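Local atomic coordinates of ferritin like protein (Caulobacter vibrioides, PDB entry 3HL1), a protein that is of unconfirmed function but belongs to the ferritin-like family of helical proteins and probably binds metal. Residues Phe89-Tyr103 and Asn116-Arg130. Numbering follows the deposited sequence. Where two conformers were deposited one is given.
Sequences FDLDTPNPTSIFTPY and NTMCLIEYPEWRTQR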
loop_
_atom_site.group_PDB
_atom_site.type_symbol
_atom_site.label_atom_id
_atom_site.label_comp_id
_atom_site.label_asym_id
_atom_site.label_seq_id
_atom_site.Cartn_x
_atom_site.Cartn_y
_atom_site.Cartn_z
ATOM N N PHE A 89 -15.880 -2.795 4.359
ATOM C CA PHE A 89 -16.617 -1.532 4.378
ATOM C C PHE A 89 -17.998 -1.689 5.031
ATOM O O PHE A 89 -18.606 -0.702 5.425
ATOM C CB PHE A 89 -16.702 -0.935 2.969
ATOM C CG PHE A 89 -15.344 -0.614 2.388
ATOM C CD1 PHE A 89 -14.533 0.314 2.989
ATOM C CD2 PHE A 89 -14.874 -1.280 1.271
ATOM C CE1 PHE A 89 -13.276 0.610 2.475
ATOM C CE2 PHE A 89 -13.599 -1.019 0.748
ATOM C CZ PHE A 89 -12.790 -0.069 1.360
ATOM N N ASP A 90 -18.442 -2.938 5.147
ATOM C CA ASP A 90 -19.719 -3.295 5.773
ATOM C C ASP A 90 -19.649 -2.948 7.235
ATOM O O ASP A 90 -20.659 -2.892 7.905
ATOM C CB ASP A 90 -20.016 -4.801 5.712
ATOM C CG ASP A 90 -20.330 -5.310 4.317
ATOM O OD1 ASP A 90 -20.669 -4.512 3.417
ATOM O OD2 ASP A 90 -20.257 -6.551 4.142
ATOM N N LEU A 91 -18.445 -2.770 7.764
ATOM C CA LEU A 91 -18.304 -2.372 9.158
ATOM C C LEU A 91 -18.633 -0.894 9.398
ATOM O O LEU A 91 -18.808 -0.465 10.532
ATOM C CB LEU A 91 -16.904 -2.681 9.680
ATOM C CG LEU A 91 -16.478 -4.152 9.692
ATOM C CD1 LEU A 91 -15.034 -4.285 10.047
ATOM C CD2 LEU A 91 -17.343 -4.925 10.705
ATOM N N ASP A 92 -18.661 -0.108 8.336
ATOM C CA ASP A 92 -18.748 1.332 8.451
ATOM C C ASP A 92 -20.187 1.805 8.251
ATOM O O ASP A 92 -20.945 1.192 7.525
ATOM C CB ASP A 92 -17.869 1.982 7.369
ATOM C CG ASP A 92 -16.416 1.586 7.469
ATOM O OD1 ASP A 92 -15.985 1.318 8.611
ATOM O OD2 ASP A 92 -15.719 1.534 6.422
ATOM N N THR A 93 -20.515 2.939 8.849
ATOM C CA THR A 93 -21.849 3.533 8.730
ATOM C C THR A 93 -21.698 5.042 8.422
ATOM O O THR A 93 -21.052 5.784 9.174
ATOM C CB THR A 93 -22.634 3.277 10.023
ATOM O OG1 THR A 93 -21.909 3.846 11.110
ATOM C CG2 THR A 93 -22.801 1.734 10.311
ATOM N N PRO A 94 -22.159 5.482 7.242
ATOM C CA PRO A 94 -22.735 4.671 6.151
ATOM C C PRO A 94 -21.635 3.818 5.503
ATOM O O PRO A 94 -20.445 4.126 5.667
ATOM C CB PRO A 94 -23.266 5.725 5.166
ATOM C CG PRO A 94 -22.347 6.894 5.348
ATOM C CD PRO A 94 -22.025 6.901 6.852
ATOM N N ASN A 95 -22.027 2.723 4.853
ATOM C CA ASN A 95 -21.098 1.916 4.102
ATOM C C ASN A 95 -20.612 2.816 2.969
ATOM O O ASN A 95 -21.415 3.303 2.181
ATOM C CB ASN A 95 -21.773 0.661 3.584
ATOM C CG ASN A 95 -20.829 -0.270 2.929
ATOM O OD1 ASN A 95 -19.788 0.139 2.387
ATOM N ND2 ASN A 95 -21.163 -1.560 2.979
ATOM N N PRO A 96 -19.304 3.107 2.933
ATOM C CA PRO A 96 -18.863 4.070 1.896
ATOM C C PRO A 96 -18.950 3.511 0.491
ATOM O O PRO A 96 -18.803 4.283 -0.440
ATOM C CB PRO A 96 -17.384 4.352 2.268
ATOM C CG PRO A 96 -16.929 3.125 3.041
ATOM C CD PRO A 96 -18.199 2.670 3.797
ATOM N N THR A 97 -19.141 2.192 0.329
ATOM C CA THR A 97 -19.380 1.627 -1.016
ATOM C C THR A 97 -20.740 2.074 -1.589
ATOM O O THR A 97 -21.021 1.880 -2.788
ATOM C CB THR A 97 -19.231 0.076 -1.056
ATOM O OG1 THR A 97 -20.271 -0.541 -0.287
ATOM C CG2 THR A 97 -17.845 -0.365 -0.576
ATOM N N SER A 98 -21.600 2.666 -0.746
ATOM C CA SER A 98 -22.841 3.299 -1.212
ATOM C C SER A 98 -22.567 4.649 -1.847
ATOM O O SER A 98 -23.394 5.163 -2.575
ATOM C CB SER A 98 -23.844 3.487 -0.066
ATOM O OG SER A 98 -23.279 4.240 1.004
ATOM N N ILE A 99 -21.411 5.245 -1.538
ATOM C CA ILE A 99 -21.019 6.541 -2.086
ATOM C C ILE A 99 -20.077 6.374 -3.286
ATOM O O ILE A 99 -20.281 6.953 -4.326
ATOM C CB ILE A 99 -20.315 7.381 -1.008
ATOM C CG1 ILE A 99 -21.277 7.636 0.179
ATOM C CG2 ILE A 99 -19.806 8.694 -1.609
ATOM C CD1 ILE A 99 -20.570 7.890 1.530
ATOM N N PHE A 100 -19.030 5.575 -3.093
ATOM C CA PHE A 100 -17.989 5.362 -4.077
ATOM C C PHE A 100 -18.305 4.125 -4.855
ATOM O O PHE A 100 -17.704 3.084 -4.670
ATOM C CB PHE A 100 -16.637 5.272 -3.353
ATOM C CG PHE A 100 -16.322 6.482 -2.545
ATOM C CD1 PHE A 100 -16.060 7.703 -3.176
ATOM C CD2 PHE A 100 -16.299 6.424 -1.155
ATOM C CE1 PHE A 100 -15.759 8.852 -2.431
ATOM C CE2 PHE A 100 -16.004 7.572 -0.395
ATOM C CZ PHE A 100 -15.740 8.793 -1.039
ATOM N N THR A 101 -19.304 4.233 -5.725
ATOM C CA THR A 101 -19.733 3.109 -6.538
ATOM C C THR A 101 -19.943 3.600 -7.981
ATOM O O THR A 101 -20.417 4.731 -8.198
ATOM C CB THR A 101 -21.018 2.483 -5.976
ATOM O OG1 THR A 101 -21.544 1.564 -6.912
ATOM C CG2 THR A 101 -22.067 3.509 -5.754
ATOM N N PRO A 102 -19.544 2.797 -8.979
ATOM C CA PRO A 102 -18.974 1.479 -8.913
ATOM C C PRO A 102 -17.525 1.455 -8.374
ATOM O O PRO A 102 -16.853 2.483 -8.397
ATOM C CB PRO A 102 -19.005 1.030 -10.372
ATOM C CG PRO A 102 -18.810 2.293 -11.131
ATOM C CD PRO A 102 -19.623 3.289 -10.377
ATOM N N TYR A 103 -17.093 0.287 -7.931
ATOM C CA TYR A 103 -15.724 0.080 -7.440
ATOM C C TYR A 103 -15.292 -1.394 -7.670
ATOM O O TYR A 103 -16.148 -2.249 -7.922
ATOM C CB TYR A 103 -15.681 0.499 -5.979
ATOM C CG TYR A 103 -16.085 -0.575 -4.976
ATOM C CD1 TYR A 103 -17.414 -0.838 -4.642
ATOM C CD2 TYR A 103 -15.103 -1.294 -4.342
ATOM C CE1 TYR A 103 -17.727 -1.836 -3.706
ATOM C CE2 TYR A 103 -15.396 -2.263 -3.450
ATOM C CZ TYR A 103 -16.685 -2.533 -3.116
ATOM O OH TYR A 103 -16.830 -3.517 -2.163
ATOM N N ASN A 116 -12.941 5.574 -7.660
ATOM C CA ASN A 116 -13.784 5.250 -6.498
ATOM C C ASN A 116 -13.115 4.299 -5.481
ATOM O O ASN A 116 -13.178 4.549 -4.241
ATOM C CB ASN A 116 -15.139 4.633 -6.920
ATOM C CG ASN A 116 -16.135 5.665 -7.392
ATOM O OD1 ASN A 116 -16.045 6.856 -7.044
ATOM N ND2 ASN A 116 -17.086 5.223 -8.216
ATOM N N THR A 117 -12.523 3.225 -5.998
ATOM C CA THR A 117 -11.760 2.250 -5.201
ATOM C C THR A 117 -10.604 2.909 -4.434
ATOM O O THR A 117 -10.390 2.601 -3.280
ATOM C CB THR A 117 -11.251 1.121 -6.084
ATOM O OG1 THR A 117 -12.341 0.613 -6.863
ATOM C CG2 THR A 117 -10.617 -0.017 -5.221
HETATM N N MSE A 118 -9.859 3.805 -5.101
HETATM C CA MSE A 118 -8.776 4.579 -4.462
HETATM C C MSE A 118 -9.271 5.456 -3.303
HETATM O O MSE A 118 -8.641 5.482 -2.233
HETATM C CB MSE A 118 -8.016 5.371 -5.521
HETATM C CG MSE A 118 -7.311 4.425 -6.438
HETATM SE SE MSE A 118 -6.497 5.330 -7.934
HETATM C CE MSE A 118 -5.157 5.998 -7.134
ATOM N N CYS A 119 -10.461 6.034 -3.473
ATOM C CA CYS A 119 -11.127 6.821 -2.419
ATOM C C CYS A 119 -11.527 5.926 -1.246
ATOM O O CYS A 119 -11.310 6.271 -0.079
ATOM C CB CYS A 119 -12.361 7.563 -2.945
ATOM S SG CYS A 119 -11.995 8.950 -4.053
ATOM N N LEU A 120 -12.056 4.757 -1.557
ATOM C CA LEU A 120 -12.419 3.751 -0.553
ATOM C C LEU A 120 -11.219 3.254 0.250
ATOM O O LEU A 120 -11.274 3.175 1.476
ATOM C CB LEU A 120 -13.084 2.571 -1.257
ATOM C CG LEU A 120 -14.548 2.741 -1.621
ATOM C CD1 LEU A 120 -14.949 1.674 -2.603
ATOM C CD2 LEU A 120 -15.382 2.651 -0.365
ATOM N N ILE A 121 -10.137 2.943 -0.428
ATOM C CA ILE A 121 -8.923 2.441 0.256
ATOM C C ILE A 121 -8.453 3.436 1.299
ATOM O O ILE A 121 -8.057 3.042 2.380
ATOM C CB ILE A 121 -7.792 2.170 -0.738
ATOM C CG1 ILE A 121 -8.068 0.917 -1.548
ATOM C CG2 ILE A 121 -6.448 1.989 -0.036
ATOM C CD1 ILE A 121 -7.330 0.973 -2.915
ATOM N N GLU A 122 -8.453 4.714 0.941
ATOM C CA GLU A 122 -7.975 5.762 1.804
ATOM C C GLU A 122 -9.066 6.419 2.657
ATOM O O GLU A 122 -8.838 7.466 3.258
ATOM C CB GLU A 122 -7.280 6.851 0.959
ATOM C CG GLU A 122 -6.153 6.354 0.011
ATOM C CD GLU A 122 -4.817 6.068 0.712
ATOM O OE1 GLU A 122 -4.721 6.128 1.982
ATOM O OE2 GLU A 122 -3.840 5.777 -0.020
ATOM N N TYR A 123 -10.235 5.806 2.706
ATOM C CA TYR A 123 -11.377 6.342 3.438
ATOM C C TYR A 123 -10.998 6.607 4.900
ATOM O O TYR A 123 -10.487 5.688 5.576
ATOM C CB TYR A 123 -12.531 5.351 3.406
ATOM C CG TYR A 123 -13.848 5.914 3.866
ATOM C CD1 TYR A 123 -14.458 6.973 3.181
ATOM C CD2 TYR A 123 -14.521 5.349 4.945
ATOM C CE1 TYR A 123 -15.663 7.451 3.584
ATOM C CE2 TYR A 123 -15.743 5.834 5.341
ATOM C CZ TYR A 123 -16.290 6.898 4.649
ATOM O OH TYR A 123 -17.519 7.372 4.994
ATOM N N PRO A 124 -11.230 7.847 5.394
ATOM C CA PRO A 124 -10.770 8.225 6.736
ATOM C C PRO A 124 -11.526 7.540 7.868
ATOM O O PRO A 124 -12.732 7.380 7.835
ATOM C CB PRO A 124 -11.027 9.752 6.780
ATOM C CG PRO A 124 -11.147 10.163 5.370
ATOM C CD PRO A 124 -11.835 9.011 4.716
ATOM N N GLU A 125 -10.799 7.135 8.879
ATOM C CA GLU A 125 -11.402 6.422 10.004
ATOM C C GLU A 125 -12.532 7.211 10.652
ATOM O O GLU A 125 -13.520 6.619 11.113
ATOM C CB GLU A 125 -10.334 6.189 11.049
ATOM C CG GLU A 125 -10.755 5.245 12.129
ATOM C CD GLU A 125 -9.710 5.044 13.230
ATOM O OE1 GLU A 125 -8.598 5.661 13.194
ATOM O OE2 GLU A 125 -10.052 4.245 14.142
ATOM N N TRP A 126 -12.371 8.525 10.761
ATOM C CA TRP A 126 -13.406 9.330 11.438
ATOM C C TRP A 126 -14.786 9.289 10.755
ATOM O O TRP A 126 -15.823 9.443 11.411
ATOM C CB TRP A 126 -12.955 10.769 11.672
ATOM C CG TRP A 126 -12.842 11.601 10.465
ATOM C CD1 TRP A 126 -11.721 11.795 9.703
ATOM C CD2 TRP A 126 -13.866 12.420 9.885
ATOM N NE1 TRP A 126 -11.988 12.675 8.684
ATOM C CE2 TRP A 126 -13.297 13.072 8.768
ATOM C CE3 TRP A 126 -15.214 12.671 10.201
ATOM C CZ2 TRP A 126 -14.028 13.954 7.957
ATOM C CZ3 TRP A 126 -15.950 13.557 9.387
ATOM C CH2 TRP A 126 -15.350 14.186 8.283
ATOM N N ARG A 127 -14.809 9.082 9.450
ATOM C CA ARG A 127 -16.081 8.953 8.720
ATOM C C ARG A 127 -16.781 7.602 8.918
ATOM O O ARG A 127 -17.965 7.475 8.667
ATOM C CB ARG A 127 -15.810 9.229 7.250
ATOM C CG ARG A 127 -15.321 10.642 7.077
ATOM C CD ARG A 127 -14.671 10.843 5.803
ATOM N NE ARG A 127 -15.607 11.163 4.747
ATOM C CZ ARG A 127 -15.787 12.367 4.220
ATOM N NH1 ARG A 127 -16.656 12.490 3.224
ATOM N NH2 ARG A 127 -15.112 13.430 4.660
ATOM N N THR A 128 -16.047 6.584 9.380
ATOM C CA THR A 128 -16.611 5.229 9.553
ATOM C C THR A 128 -17.648 5.151 10.693
ATOM O O THR A 128 -18.488 4.249 10.738
ATOM C CB THR A 128 -15.494 4.194 9.797
ATOM O OG1 THR A 128 -14.809 4.455 11.045
ATOM C CG2 THR A 128 -14.519 4.207 8.632
ATOM N N GLN A 129 -17.572 6.104 11.610
ATOM C CA GLN A 129 -18.426 6.125 12.794
ATOM C C GLN A 129 -18.379 4.792 13.535
ATOM O O GLN A 129 -19.405 4.191 13.811
ATOM C CB GLN A 129 -19.861 6.459 12.434
ATOM C CG GLN A 129 -20.030 7.771 11.732
ATOM C CD GLN A 129 -21.462 8.227 11.789
ATOM O OE1 GLN A 129 -21.952 8.593 12.860
ATOM N NE2 GLN A 129 -22.154 8.198 10.645
ATOM N N ARG A 130 -17.181 4.284 13.784
ATOM C CA ARG A 130 -17.087 3.111 14.624
ATOM C C ARG A 130 -15.987 3.210 15.634
ATOM O O ARG A 130 -14.990 3.887 15.429
ATOM C CB ARG A 130 -17.001 1.810 13.821
ATOM C CG ARG A 130 -15.842 1.623 12.910
ATOM C CD ARG A 130 -15.971 0.286 12.204
ATOM N NE ARG A 130 -15.162 -0.800 12.775
ATOM C CZ ARG A 130 -15.612 -1.938 13.312
ATOM N NH1 ARG A 130 -16.908 -2.206 13.441
ATOM N NH2 ARG A 130 -14.740 -2.827 13.741
HETATM O O HOH W 1 -19.973 2.177 11.972
HETATM O O HOH W 2 -18.603 5.798 6.869
#
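N116 and P102 illustrate how a side-chain amide can pin a loop to a helix: ND2 of N116 donates to the carbonyl O of P102 at 2.8 Å, nearly straight at 160°, with the acceptor almost in the amide plane. At the other end the bonding passes to the backbone, where T93 N gives its proton to T128 O over 3.1 Å; NE2 of Q129 adds a weak bond to T93 O. Water 2 ties P94 O and R127 O together by donating to both, and its O lies 2.7 Å from Y123 OH in a further hydrogen bond. The loop between helices 42-67 and 112-121 of this ferritin-like chain thus lies back along helix 112-121 and the turn after it. L120 sends CD2 squarely over the F89 ring, 4.0 Å from its centroid, while its CD1 lies over the face of Y103. With CG anti to the backbone N (chi1 -167°), Y123 presents its ring to P96 CB, which sits above the centre. F100 takes C119 CB over one face and its own neighbour I99 on the opposite one; F100 O is buried without a polar partner. The guanidinium of R130 lies with one face against L91 CB, its NE salt-bridged to E146.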